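Local coordinates for occlusion-derived virus envelope protein E66 (Autographa californica nucleopolyhedrovirus, PDB 3VSN) that cleaves chondroitin, is essential for oral infectivity of the virus and may help digest the chondroitin sulfate barrier of the host midgut's peritrophic matrix, at residues L328-K333 with F448-M453; R366-R371 with N507-H512; V474-R479 with A552-N557; T485-F490 with G503-G508. One frame throughout, in Å; residues are numbered along the deposited sequence.

Overall arrangement
The four contacts show how a large beta-sandwich domain is assembled from sheets laid face to face. A seven-stranded antiparallel sheet contributes to all of them, through strands 440-449 and 452-461 in contact 1, 509-513 in contact 2, 550-558 in contact 3 and 504-506 in contact 4. Contacts 1 and 2, with centres about 11 Å apart, bring a four-stranded sheet against it; contact 3 adds another such sheet through strand 472-480, and contact 4 an irregular loop. Along the chain, contacts 1 and 2 interleave, while contact 4 falls between the two segments of contact 3. Contacts 1 and 4 lie farthest apart, about 20 Å between centres. All lie away from the catalytic residues.

Contact 1: L328-K333 with F448-M453; sequences LTKLSK and FYDHGM
Leu328 lays its CD2 methyl against the rim of the Phe448 ring, 3.8 Å from Phe448 CD2 and close to the plane of the ring, so the aromatic group is met at its edge. Two residues on, Lys330 passes Phe448 in the opposite sense, its CD 3.8 Å from Phe448 CB. The lysine is extended up to CE and then bends at its last torsion (chi4 72°), which swings the ammonium group toward Asp450. Lys330 NZ and Asp450 OD1 form a salt bridge of 2.7 Å, with the nitrogen lying above the carboxylate plane, 38° out of it. A second acceptor, the carbonyl oxygen of Thr424, also holds this buried amine. The same OD1 accepts a hydrogen bond from a water at 2.8 Å, and that water is hydrogen-bonded to Ser332 OG at 2.7 Å; the hydroxyl is held in turn by the backbone N of Tyr335. Asp450 owes its position to a tight turn between strands 440-449 and 452-461, closed by backbone bonds between Tyr449 and Gly452 in both directions and containing a cis peptide before His451. The touching backbones run only 13° apart, with apolar side chains between them and an ion pair near the turn, the face-to-face packing of two sheets in a beta-sandwich.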
loop_
_atom_site.group_PDB
_atom_site.type_symbol
_atom_site.label_atom_id
_atom_site.label_comp_id
_atom_site.label_asym_id
_atom_site.label_seq_id
_atom_site.Cartn_x
_atom_site.Cartn_y
_atom_site.Cartn_z
ATOM N N LEU A 328 7.807 -8.318 0.030
ATOM C CA LEU A 328 7.252 -9.639 0.299
ATOM C C LEU A 328 5.963 -9.463 1.087
ATOM O O LEU A 328 5.954 -8.801 2.124
ATOM C CB LEU A 328 8.243 -10.500 1.094
ATOM C CG LEU A 328 7.738 -11.840 1.655
ATOM C CD1 LEU A 328 7.431 -12.834 0.539
ATOM C CD2 LEU A 328 8.748 -12.437 2.628
ATOM N N THR A 329 4.883 -10.065 0.601
ATOM C CA THR A 329 3.568 -9.874 1.197
ATOM C C THR A 329 2.825 -11.199 1.286
ATOM O O THR A 329 2.817 -11.981 0.337
ATOM C CB THR A 329 2.754 -8.847 0.384
ATOM O OG1 THR A 329 3.412 -7.574 0.444
ATOM C CG2 THR A 329 1.332 -8.698 0.930
ATOM N N LYS A 330 2.210 -11.450 2.435
ATOM C CA LYS A 330 1.420 -12.656 2.616
ATOM C C LYS A 330 0.034 -12.298 3.111
ATOM O O LYS A 330 -0.119 -11.528 4.063
ATOM C CB LYS A 330 2.105 -13.618 3.595
ATOM C CG LYS A 330 1.288 -14.862 3.921
ATOM C CD LYS A 330 2.074 -15.805 4.816
ATOM C CE LYS A 330 1.178 -16.841 5.475
ATOM N NZ LYS A 330 0.669 -17.883 4.537
ATOM N N LEU A 331 -0.971 -12.855 2.444
ATOM C CA LEU A 331 -2.338 -12.777 2.917
ATOM C C LEU A 331 -2.826 -14.196 3.160
ATOM O O LEU A 331 -2.901 -15.000 2.231
ATOM C CB LEU A 331 -3.242 -12.057 1.906
ATOM C CG LEU A 331 -4.687 -11.842 2.382
ATOM C CD1 LEU A 331 -4.760 -10.737 3.430
ATOM C CD2 LEU A 331 -5.612 -11.543 1.209
ATOM N N SER A 332 -3.131 -14.501 4.417
ATOM C CA SER A 332 -3.667 -15.801 4.774
ATOM C C SER A 332 -5.103 -15.646 5.270
ATOM O O SER A 332 -5.663 -14.544 5.248
ATOM C CB SER A 332 -2.788 -16.471 5.838
ATOM O OG SER A 332 -3.019 -15.916 7.122
ATOM N N LYS A 333 -5.692 -16.753 5.712
ATOM C CA LYS A 333 -7.024 -16.724 6.312
ATOM C C LYS A 333 -7.037 -15.933 7.628
ATOM O O LYS A 333 -8.081 -15.436 8.041
ATOM C CB LYS A 333 -7.543 -18.149 6.539
ATOM C CG LYS A 333 -7.798 -18.929 5.252
ATOM C CD LYS A 333 -8.259 -20.353 5.527
ATOM C CE LYS A 333 -8.361 -21.138 4.224
ATOM N NZ LYS A 333 -8.678 -22.575 4.452
ATOM N N PHE A 448 7.643 -15.446 6.926
ATOM C CA PHE A 448 6.192 -15.539 7.126
ATOM C C PHE A 448 5.739 -16.974 6.859
ATOM O O PHE A 448 6.186 -17.600 5.892
ATOM C CB PHE A 448 5.424 -14.596 6.183
ATOM C CG PHE A 448 5.644 -13.127 6.445
ATOM C CD1 PHE A 448 5.136 -12.517 7.587
ATOM C CD2 PHE A 448 6.324 -12.341 5.518
ATOM C CE1 PHE A 448 5.331 -11.161 7.816
ATOM C CE2 PHE A 448 6.520 -10.981 5.739
ATOM C CZ PHE A 448 6.026 -10.391 6.894
ATOM N N TYR A 449 4.843 -17.480 7.702
ATOM C CA TYR A 449 4.285 -18.828 7.559
ATOM C C TYR A 449 2.898 -18.866 8.213
ATOM O O TYR A 449 2.469 -17.876 8.803
ATOM C CB TYR A 449 5.222 -19.855 8.219
ATOM C CG TYR A 449 5.444 -19.582 9.690
ATOM C CD1 TYR A 449 6.456 -18.715 10.118
ATOM C CD2 TYR A 449 4.619 -20.158 10.657
ATOM C CE1 TYR A 449 6.642 -18.443 11.468
ATOM C CE2 TYR A 449 4.797 -19.890 12.006
ATOM C CZ TYR A 449 5.811 -19.041 12.405
ATOM O OH TYR A 449 5.990 -18.787 13.747
ATOM N N ASP A 450 2.189 -19.989 8.115
ATOM C CA ASP A 450 0.928 -20.137 8.847
ATOM C C ASP A 450 1.240 -20.708 10.239
ATOM O O ASP A 450 1.711 -21.835 10.315
ATOM C CB ASP A 450 -0.032 -21.073 8.094
ATOM C CG ASP A 450 -0.370 -20.580 6.687
ATOM O OD1 ASP A 450 -0.495 -19.358 6.470
ATOM O OD2 ASP A 450 -0.542 -21.427 5.791
ATOM N N HIS A 451 1.009 -19.976 11.339
ATOM C CA HIS A 451 0.362 -18.661 11.390
ATOM C C HIS A 451 1.208 -17.676 12.155
ATOM O O HIS A 451 0.826 -17.213 13.242
ATOM C CB HIS A 451 -0.991 -18.778 12.081
ATOM C CG HIS A 451 -1.961 -19.703 11.386
ATOM N ND1 HIS A 451 -2.945 -19.250 10.590
ATOM C CD2 HIS A 451 -2.074 -21.091 11.401
ATOM C CE1 HIS A 451 -3.652 -20.293 10.114
ATOM N NE2 HIS A 451 -3.117 -21.419 10.611
ATOM N N GLY A 452 2.372 -17.343 11.614
ATOM C CA GLY A 452 3.275 -16.453 12.325
ATOM C C GLY A 452 4.396 -15.877 11.493
ATOM O O GLY A 452 4.411 -16.001 10.271
ATOM N N MET A 453 5.348 -15.255 12.181
ATOM C CA MET A 453 6.438 -14.541 11.543
ATOM C C MET A 453 7.662 -14.617 12.439
ATOM O O MET A 453 7.586 -14.279 13.618
ATOM C CB MET A 453 6.055 -13.072 11.326
ATOM C CG MET A 453 7.116 -12.243 10.612
ATOM S SD MET A 453 7.045 -10.486 11.030
ATOM C CE MET A 453 7.796 -10.528 12.661
HETATM O O HOH W 1 -1.600 -17.791 8.456
#

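Contact 2: R366-R371 with N507-H512; sequences RRIWNR and NGVVCH
Asn370 and Gly508 are joined by one nearly straight hydrogen bond: Asn370 ND2 donates to Gly508 O at 2.9 Å with an N-H...O angle of 177°. The acceptor lies in the plane of the amide, which reaches it because the side chain leaves the strand with CG opposite the backbone N (chi1 -169°). Beside this bond, Val509 presses CG2 to within 3.5 Å of Ile368 O, and its CG1 comes 4.3 Å from Ile368 CG1. A water bridges the two segments beside the valine: it donates to Asn507 O at 2.8 Å and accepts from Asn370 N and, at a longer 3.2 Å, from Arg367 NH2. Another water accepts a hydrogen bond from Arg367 NH2 at 2.8 Å, in the guanidinium plane, and one from Asn507 ND2. The arginine is steadied on several sides. Its NE donates to Ile368 O at 2.7 Å, a bent bond, Trp369 NE1 lies over the centre of one guanidinium face, and NH1 pairs with Glu386. Asn507, for its part, is anchored through OD1 to the backbone N of Arg374. Segments 367-370 and 509-512 run roughly antiparallel, 147° between their directions; strand 367-370 is at the edge of its four-stranded sheet, while strand 509-513 lies between strands 550-558 and 504-506 of the larger sheet.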
loop_
_atom_site.group_PDB
_atom_site.type_symbol
_atom_site.label_atom_id
_atom_site.label_comp_id
_atom_site.label_asym_id
_atom_site.label_seq_id
_atom_site.Cartn_x
_atom_site.Cartn_y
_atom_site.Cartn_z
ATOM N N ARG A 366 8.273 -4.964 10.872
ATOM C CA ARG A 366 8.273 -6.421 10.755
ATOM C C ARG A 366 7.108 -6.933 11.585
ATOM O O ARG A 366 7.273 -7.331 12.740
ATOM C CB ARG A 366 9.599 -7.015 11.255
ATOM C CG ARG A 366 10.851 -6.457 10.587
ATOM C CD ARG A 366 10.956 -6.891 9.134
ATOM N NE ARG A 366 12.254 -6.543 8.557
ATOM C CZ ARG A 366 12.510 -5.409 7.908
ATOM N NH1 ARG A 366 11.560 -4.491 7.746
ATOM N NH2 ARG A 366 13.724 -5.191 7.422
ATOM N N ARG A 367 5.923 -6.899 10.986
ATOM C CA ARG A 367 4.675 -7.056 11.727
ATOM C C ARG A 367 3.651 -7.856 10.924
ATOM O O ARG A 367 3.606 -7.783 9.688
ATOM C CB ARG A 367 4.122 -5.665 12.097
ATOM C CG ARG A 367 2.717 -5.637 12.685
ATOM C CD ARG A 367 2.636 -6.166 14.114
ATOM N NE ARG A 367 1.238 -6.267 14.532
ATOM C CZ ARG A 367 0.531 -5.277 15.074
ATOM N NH1 ARG A 367 1.090 -4.091 15.298
ATOM N NH2 ARG A 367 -0.742 -5.473 15.401
ATOM N N ILE A 368 2.861 -8.648 11.636
ATOM C CA ILE A 368 1.674 -9.263 11.070
ATOM C C ILE A 368 0.467 -8.645 11.762
ATOM O O ILE A 368 0.519 -8.323 12.955
ATOM C CB ILE A 368 1.678 -10.805 11.203
ATOM C CG1 ILE A 368 1.684 -11.248 12.678
ATOM C CG2 ILE A 368 2.857 -11.389 10.435
ATOM C CD1 ILE A 368 1.691 -12.754 12.885
ATOM N N TRP A 369 -0.599 -8.443 10.998
ATOM C CA TRP A 369 -1.826 -7.896 11.537
ATOM C C TRP A 369 -2.907 -8.919 11.415
ATOM O O TRP A 369 -3.197 -9.401 10.318
ATOM C CB TRP A 369 -2.221 -6.623 10.798
ATOM C CG TRP A 369 -1.314 -5.443 11.057
ATOM C CD1 TRP A 369 -1.422 -4.498 12.072
ATOM C CD2 TRP A 369 -0.136 -5.031 10.278
ATOM N NE1 TRP A 369 -0.420 -3.562 11.981
ATOM C CE2 TRP A 369 0.381 -3.817 10.929
ATOM C CE3 TRP A 369 0.519 -5.525 9.155
ATOM C CZ2 TRP A 369 1.505 -3.150 10.457
ATOM C CZ3 TRP A 369 1.648 -4.841 8.687
ATOM C CH2 TRP A 369 2.129 -3.684 9.326
ATOM N N ASN A 370 -3.500 -9.267 12.553
ATOM C CA ASN A 370 -4.637 -10.178 12.602
ATOM C C ASN A 370 -5.783 -9.586 11.785
ATOM O O ASN A 370 -6.197 -8.454 12.029
ATOM C CB ASN A 370 -5.059 -10.395 14.064
ATOM C CG ASN A 370 -6.052 -11.531 14.230
ATOM O OD1 ASN A 370 -7.041 -11.624 13.503
ATOM N ND2 ASN A 370 -5.795 -12.398 15.204
ATOM N N ARG A 371 -6.282 -10.345 10.812
ATOM C CA ARG A 371 -7.339 -9.853 9.919
ATOM C C ARG A 371 -8.634 -9.508 10.653
ATOM O O ARG A 371 -9.429 -8.703 10.169
ATOM C CB ARG A 371 -7.601 -10.846 8.786
ATOM C CG ARG A 371 -6.470 -10.899 7.767
ATOM C CD ARG A 371 -6.805 -11.809 6.600
ATOM N NE ARG A 371 -7.923 -11.292 5.809
ATOM C CZ ARG A 371 -8.494 -11.945 4.800
ATOM N NH1 ARG A 371 -8.055 -13.147 4.439
ATOM N NH2 ARG A 371 -9.507 -11.390 4.149
ATOM N N ASN A 507 -3.986 -7.013 20.437
ATOM C CA ASN A 507 -4.768 -6.881 19.202
ATOM C C ASN A 507 -4.675 -8.122 18.299
ATOM O O ASN A 507 -4.436 -8.015 17.090
ATOM C CB ASN A 507 -4.332 -5.606 18.451
ATOM C CG ASN A 507 -5.351 -5.138 17.432
ATOM O OD1 ASN A 507 -6.520 -5.515 17.487
ATOM N ND2 ASN A 507 -4.909 -4.302 16.496
ATOM N N GLY A 508 -4.840 -9.296 18.905
ATOM C CA GLY A 508 -4.846 -10.570 18.180
ATOM C C GLY A 508 -3.491 -11.088 17.717
ATOM O O GLY A 508 -3.424 -11.980 16.870
ATOM N N VAL A 509 -2.415 -10.529 18.269
ATOM C CA VAL A 509 -1.055 -10.952 17.947
ATOM C C VAL A 509 -0.296 -11.238 19.243
ATOM O O VAL A 509 -0.406 -10.487 20.213
ATOM C CB VAL A 509 -0.312 -9.890 17.098
ATOM C CG1 VAL A 509 1.115 -10.325 16.807
ATOM C CG2 VAL A 509 -1.051 -9.640 15.789
ATOM N N VAL A 510 0.464 -12.330 19.247
ATOM C CA VAL A 510 1.198 -12.789 20.423
ATOM C C VAL A 510 2.691 -12.823 20.104
ATOM O O VAL A 510 3.077 -13.269 19.026
ATOM C CB VAL A 510 0.720 -14.198 20.846
ATOM C CG1 VAL A 510 1.406 -14.658 22.124
ATOM C CG2 VAL A 510 -0.791 -14.217 21.024
ATOM N N CYS A 511 3.526 -12.352 21.033
ATOM C CA CYS A 511 4.980 -12.337 20.819
ATOM C C CYS A 511 5.744 -13.341 21.687
ATOM O O CYS A 511 5.319 -13.673 22.800
ATOM C CB CYS A 511 5.546 -10.921 21.011
ATOM S SG CYS A 511 5.605 -10.334 22.725
ATOM N N HIS A 512 6.866 -13.820 21.146
ATOM C CA HIS A 512 7.786 -14.730 21.822
ATOM C C HIS A 512 9.204 -14.409 21.434
ATOM O O HIS A 512 9.467 -14.018 20.296
ATOM C CB HIS A 512 7.492 -16.179 21.436
ATOM C CG HIS A 512 6.141 -16.675 21.893
ATOM N ND1 HIS A 512 5.927 -17.147 23.133
ATOM C CD2 HIS A 512 4.925 -16.755 21.226
ATOM C CE1 HIS A 512 4.638 -17.515 23.256
ATOM N NE2 HIS A 512 4.026 -17.272 22.087
HETATM O O HOH W 2 -3.273 -7.255 14.602
HETATM O O HOH W 3 -2.286 -3.152 15.963
#

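Contact 3: V474-R479 with A552-N557; sequences VIVLSR and ACYKLN
At a classic beta bulge in strand 472-480, where Val476 and Leu477 both face Val536 of the next strand, Val476 lies over the ring of Tyr554. The CA of Val476 stands 4.3 Å from the centroid of the Tyr554 ring and 2° off its normal, a CH-pi contact over the face. The two methyls of the valine reach back toward the root of the ring, one to each flank: Val476 CG1 is 3.8 Å from Tyr554 CD1, and Val476 CG2 is 3.9 Å from Tyr554 CD2. A chi1 of 68° directs the tyrosine ring toward Val476, chi2 near 90° turns its face to the valine, and the far end is tethered by the hydrogen bond of its hydroxyl to Arg366 O. On one flank of the tyrosine, Val474 CG2 meets Ala552 CB at 3.6 Å. On the other, Leu556 CD2 touches Val476 O at 3.7 Å, a carbonyl that also accepts from the hydroxyl of Ser387, and approaches Leu477 CD2 more loosely. No hydrogen bond joins the two segments, and every residue that touches is buried. The chain turns a corner at Val476; taken end to end, 474-477 and 552-556 run 18° apart, two layers meeting through mainly apolar side chains, as in the core of a beta-sandwich.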
loop_
_atom_site.group_PDB
_atom_site.type_symbol
_atom_site.label_atom_id
_atom_site.label_comp_id
_atom_site.label_asym_id
_atom_site.label_seq_id
_atom_site.Cartn_x
_atom_site.Cartn_y
_atom_site.Cartn_z
ATOM N N VAL A 474 15.239 -3.199 20.072
ATOM C CA VAL A 474 14.446 -3.680 18.956
ATOM C C VAL A 474 13.041 -3.921 19.481
ATOM O O VAL A 474 12.847 -4.680 20.436
ATOM C CB VAL A 474 15.030 -4.974 18.359
ATOM C CG1 VAL A 474 14.183 -5.454 17.187
ATOM C CG2 VAL A 474 16.473 -4.748 17.918
ATOM N N ILE A 475 12.067 -3.264 18.862
ATOM C CA ILE A 475 10.676 -3.391 19.287
ATOM C C ILE A 475 10.125 -4.747 18.857
ATOM O O ILE A 475 10.212 -5.123 17.684
ATOM C CB ILE A 475 9.807 -2.237 18.739
ATOM C CG1 ILE A 475 10.341 -0.895 19.256
ATOM C CG2 ILE A 475 8.338 -2.423 19.117
ATOM C CD1 ILE A 475 9.658 0.321 18.666
ATOM N N VAL A 476 9.576 -5.479 19.824
ATOM C CA VAL A 476 8.932 -6.767 19.563
ATOM C C VAL A 476 7.412 -6.583 19.432
ATOM O O VAL A 476 6.792 -7.108 18.505
ATOM C CB VAL A 476 9.292 -7.799 20.662
ATOM C CG1 VAL A 476 8.528 -9.102 20.470
ATOM C CG2 VAL A 476 10.794 -8.064 20.664
ATOM N N LEU A 477 6.824 -5.841 20.369
ATOM C CA LEU A 477 5.397 -5.518 20.350
ATOM C C LEU A 477 5.210 -4.082 20.791
ATOM O O LEU A 477 5.905 -3.612 21.695
ATOM C CB LEU A 477 4.599 -6.422 21.297
ATOM C CG LEU A 477 3.600 -7.487 20.812
ATOM C CD1 LEU A 477 2.622 -7.811 21.936
ATOM C CD2 LEU A 477 2.841 -7.104 19.547
ATOM N N SER A 478 4.262 -3.394 20.162
ATOM C CA SER A 478 3.955 -2.009 20.499
ATOM C C SER A 478 2.448 -1.815 20.586
ATOM O O SER A 478 1.690 -2.488 19.887
ATOM C CB SER A 478 4.544 -1.062 19.452
ATOM O OG SER A 478 4.072 -1.391 18.157
ATOM N N ARG A 479 2.013 -0.903 21.451
ATOM C CA ARG A 479 0.601 -0.548 21.518
ATOM C C ARG A 479 0.380 0.934 21.782
ATOM O O ARG A 479 1.106 1.560 22.557
ATOM C CB ARG A 479 -0.156 -1.409 22.545
ATOM C CG ARG A 479 -0.036 -0.970 23.997
ATOM C CD ARG A 479 -0.905 -1.817 24.919
ATOM N NE ARG A 479 -0.697 -1.455 26.322
ATOM C CZ ARG A 479 -1.480 -0.627 27.014
ATOM N NH1 ARG A 479 -2.544 -0.075 26.441
ATOM N NH2 ARG A 479 -1.207 -0.356 28.285
ATOM N N ALA A 552 19.024 -9.382 17.643
ATOM C CA ALA A 552 17.742 -9.554 18.314
ATOM C C ALA A 552 16.899 -10.547 17.522
ATOM O O ALA A 552 16.998 -10.610 16.299
ATOM C CB ALA A 552 17.021 -8.220 18.442
ATOM N N CYS A 553 16.072 -11.324 18.216
ATOM C CA CYS A 553 15.299 -12.375 17.556
ATOM C C CYS A 553 13.986 -12.632 18.277
ATOM O O CYS A 553 13.968 -12.872 19.486
ATOM C CB CYS A 553 16.120 -13.670 17.468
ATOM S SG CYS A 553 15.422 -14.916 16.359
ATOM N N TYR A 554 12.889 -12.578 17.530
ATOM C CA TYR A 554 11.572 -12.817 18.097
ATOM C C TYR A 554 10.641 -13.420 17.050
ATOM O O TYR A 554 10.974 -13.473 15.866
ATOM C CB TYR A 554 10.982 -11.510 18.655
ATOM C CG TYR A 554 10.641 -10.481 17.594
ATOM C CD1 TYR A 554 9.368 -10.437 17.022
ATOM C CD2 TYR A 554 11.590 -9.551 17.165
ATOM C CE1 TYR A 554 9.049 -9.499 16.048
ATOM C CE2 TYR A 554 11.281 -8.607 16.196
ATOM C CZ TYR A 554 10.009 -8.586 15.642
ATOM O OH TYR A 554 9.693 -7.654 14.677
ATOM N N LYS A 555 9.475 -13.875 17.494
ATOM C CA LYS A 555 8.434 -14.293 16.567
ATOM C C LYS A 555 7.084 -13.754 17.014
ATOM O O LYS A 555 6.874 -13.473 18.202
ATOM C CB LYS A 555 8.400 -15.818 16.398
ATOM C CG LYS A 555 7.797 -16.577 17.562
ATOM C CD LYS A 555 7.445 -18.010 17.182
ATOM C CE LYS A 555 6.622 -18.635 18.296
ATOM N NZ LYS A 555 6.555 -20.121 18.229
ATOM N N LEU A 556 6.189 -13.593 16.048
ATOM C CA LEU A 556 4.813 -13.211 16.312
ATOM C C LEU A 556 3.907 -14.343 15.832
ATOM O O LEU A 556 4.209 -14.985 14.828
ATOM C CB LEU A 556 4.470 -11.901 15.589
ATOM C CG LEU A 556 5.279 -10.632 15.912
ATOM C CD1 LEU A 556 4.834 -9.476 15.023
ATOM C CD2 LEU A 556 5.173 -10.241 17.382
ATOM N N ASN A 557 2.826 -14.591 16.570
ATOM C CA ASN A 557 1.787 -15.549 16.186
ATOM C C ASN A 557 0.450 -14.866 16.157
ATOM O O ASN A 557 0.207 -13.958 16.955
ATOM C CB ASN A 557 1.636 -16.652 17.237
ATOM C CG ASN A 557 2.762 -17.641 17.213
ATOM O OD1 ASN A 557 3.116 -18.173 16.162
ATOM N ND2 ASN A 557 3.317 -17.917 18.379
#

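Contact 4: T485-F490 with G503-G508; sequences TNDLSF and GTTFNG
Asp487 OD2 is gripped from opposite faces of its carboxylate by two donors, the hydroxyl of Thr485 and the backbone N of Asn507. Thr485 OG1 donates to Asp487 OD2 at 2.7 Å, and Asn507 N does so at 3.1 Å with an N-H...O angle of 176°; both stand well out of the carboxylate plane. The same hydroxyl accepts from Asp487 N at 3.3 Å, which makes an ST turn of the loop; with chi1 at 68° it is tucked over its own backbone, within reach of both partners. The other oxygen, Asp487 OD1, accepts a hydrogen bond from a water at 2.8 Å, and that water accepts from Gly508 N.

Farther along, the contact becomes largely apolar. Thr504 CG2 packs closely on Phe490 CD1 at 3.4 Å, while Phe506 CB meets the edge of the Phe490 ring, in its plane, 3.8 Å from Phe490 CE1. A second water donates 2.7 Å bonds to both Phe490 O and Thr504 OG1; the threonine hydroxyl is also bonded to Ser501 O. Phe490 opens helix 490-496, which Ser489 caps through the backbone N of Ala492, and its ring also rests on Leu477 of strand 472-480.

With two protein donors on one oxygen and a water on the other, the carboxylate of Asp487 is probably kept ionised, and it probably helps to fix the loop to the turn that follows strand 504-506.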
loop_
_atom_site.group_PDB
_atom_site.type_symbol
_atom_site.label_atom_id
_atom_site.label_comp_id
_atom_site.label_asym_id
_atom_site.label_seq_id
_atom_site.Cartn_x
_atom_site.Cartn_y
_atom_site.Cartn_z
ATOM N N THR A 485 -8.597 -2.146 24.669
ATOM C CA THR A 485 -8.914 -3.505 24.252
ATOM C C THR A 485 -9.083 -4.328 25.522
ATOM O O THR A 485 -8.946 -3.800 26.625
ATOM C CB THR A 485 -7.802 -4.119 23.368
ATOM O OG1 THR A 485 -6.623 -4.336 24.154
ATOM C CG2 THR A 485 -7.460 -3.207 22.188
ATOM N N ASN A 486 -9.376 -5.615 25.378
ATOM C CA ASN A 486 -9.493 -6.490 26.544
ATOM C C ASN A 486 -8.147 -7.037 27.040
ATOM O O ASN A 486 -8.087 -7.675 28.097
ATOM C CB ASN A 486 -10.505 -7.615 26.289
ATOM C CG ASN A 486 -11.907 -7.090 26.009
ATOM O OD1 ASN A 486 -12.565 -7.524 25.064
ATOM N ND2 ASN A 486 -12.364 -6.146 26.823
ATOM N N ASP A 487 -7.080 -6.767 26.279
ATOM C CA ASP A 487 -5.705 -7.092 26.674
ATOM C C ASP A 487 -5.315 -6.252 27.893
ATOM O O ASP A 487 -5.542 -5.042 27.900
ATOM C CB ASP A 487 -4.715 -6.766 25.533
ATOM C CG ASP A 487 -5.137 -7.338 24.176
ATOM O OD1 ASP A 487 -5.277 -8.575 24.069
ATOM O OD2 ASP A 487 -5.303 -6.549 23.206
ATOM N N LEU A 488 -4.729 -6.874 28.916
ATOM C CA LEU A 488 -4.146 -6.108 30.029
ATOM C C LEU A 488 -2.877 -5.407 29.546
ATOM O O LEU A 488 -2.367 -5.721 28.463
ATOM C CB LEU A 488 -3.829 -7.009 31.228
ATOM C CG LEU A 488 -4.971 -7.750 31.938
ATOM C CD1 LEU A 488 -4.414 -8.571 33.093
ATOM C CD2 LEU A 488 -6.051 -6.803 32.440
ATOM N N SER A 489 -2.366 -4.459 30.331
ATOM C CA SER A 489 -1.123 -3.780 29.966
ATOM C C SER A 489 -0.007 -4.813 29.820
ATOM O O SER A 489 -0.093 -5.913 30.379
ATOM C CB SER A 489 -0.734 -2.723 30.999
ATOM O OG SER A 489 -0.194 -3.326 32.163
ATOM N N PHE A 490 1.030 -4.465 29.065
ATOM C CA PHE A 490 2.158 -5.373 28.881
ATOM C C PHE A 490 2.813 -5.725 30.218
ATOM O O PHE A 490 3.187 -6.874 30.443
ATOM C CB PHE A 490 3.190 -4.799 27.902
ATOM C CG PHE A 490 2.684 -4.641 26.486
ATOM C CD1 PHE A 490 1.565 -5.341 26.032
ATOM C CD2 PHE A 490 3.356 -3.811 25.595
ATOM C CE1 PHE A 490 1.116 -5.195 24.727
ATOM C CE2 PHE A 490 2.919 -3.663 24.292
ATOM C CZ PHE A 490 1.798 -4.359 23.854
ATOM N N GLY A 503 4.799 -14.611 25.419
ATOM C CA GLY A 503 3.361 -14.782 25.220
ATOM C C GLY A 503 2.524 -13.537 25.466
ATOM O O GLY A 503 1.304 -13.629 25.622
ATOM N N THR A 504 3.162 -12.368 25.489
ATOM C CA THR A 504 2.423 -11.109 25.616
ATOM C C THR A 504 1.545 -10.905 24.383
ATOM O O THR A 504 1.978 -11.162 23.264
ATOM C CB THR A 504 3.371 -9.912 25.829
ATOM O OG1 THR A 504 4.118 -10.119 27.033
ATOM C CG2 THR A 504 2.592 -8.603 25.959
ATOM N N THR A 505 0.311 -10.454 24.609
ATOM C CA THR A 505 -0.695 -10.341 23.558
ATOM C C THR A 505 -1.149 -8.895 23.363
ATOM O O THR A 505 -1.383 -8.166 24.335
ATOM C CB THR A 505 -1.926 -11.217 23.887
ATOM O OG1 THR A 505 -1.500 -12.561 24.141
ATOM C CG2 THR A 505 -2.931 -11.224 22.736
ATOM N N PHE A 506 -1.258 -8.480 22.104
ATOM C CA PHE A 506 -1.980 -7.257 21.774
ATOM C C PHE A 506 -2.704 -7.379 20.438
ATOM O O PHE A 506 -2.111 -7.800 19.437
ATOM C CB PHE A 506 -1.069 -6.018 21.763
ATOM C CG PHE A 506 -1.812 -4.740 21.478
ATOM C CD1 PHE A 506 -2.704 -4.224 22.413
ATOM C CD2 PHE A 506 -1.656 -4.075 20.264
ATOM C CE1 PHE A 506 -3.416 -3.063 22.155
ATOM C CE2 PHE A 506 -2.366 -2.910 20.001
ATOM C CZ PHE A 506 -3.245 -2.403 20.950
ATOM N N ASN A 507 -3.986 -7.013 20.437
ATOM C CA ASN A 507 -4.768 -6.881 19.202
ATOM C C ASN A 507 -4.675 -8.122 18.299
ATOM O O ASN A 507 -4.436 -8.015 17.090
ATOM C CB ASN A 507 -4.332 -5.606 18.451
ATOM C CG ASN A 507 -5.351 -5.138 17.432
ATOM O OD1 ASN A 507 -6.520 -5.515 17.487
ATOM N ND2 ASN A 507 -4.909 -4.302 16.496
ATOM N N GLY A 508 -4.840 -9.296 18.905
ATOM C CA GLY A 508 -4.846 -10.570 18.180
ATOM C C GLY A 508 -3.491 -11.088 17.717
ATOM O O GLY A 508 -3.424 -11.980 16.870
HETATM O O HOH W 4 -5.927 -9.749 21.555
HETATM O O HOH W 5 4.855 -8.065 28.611
#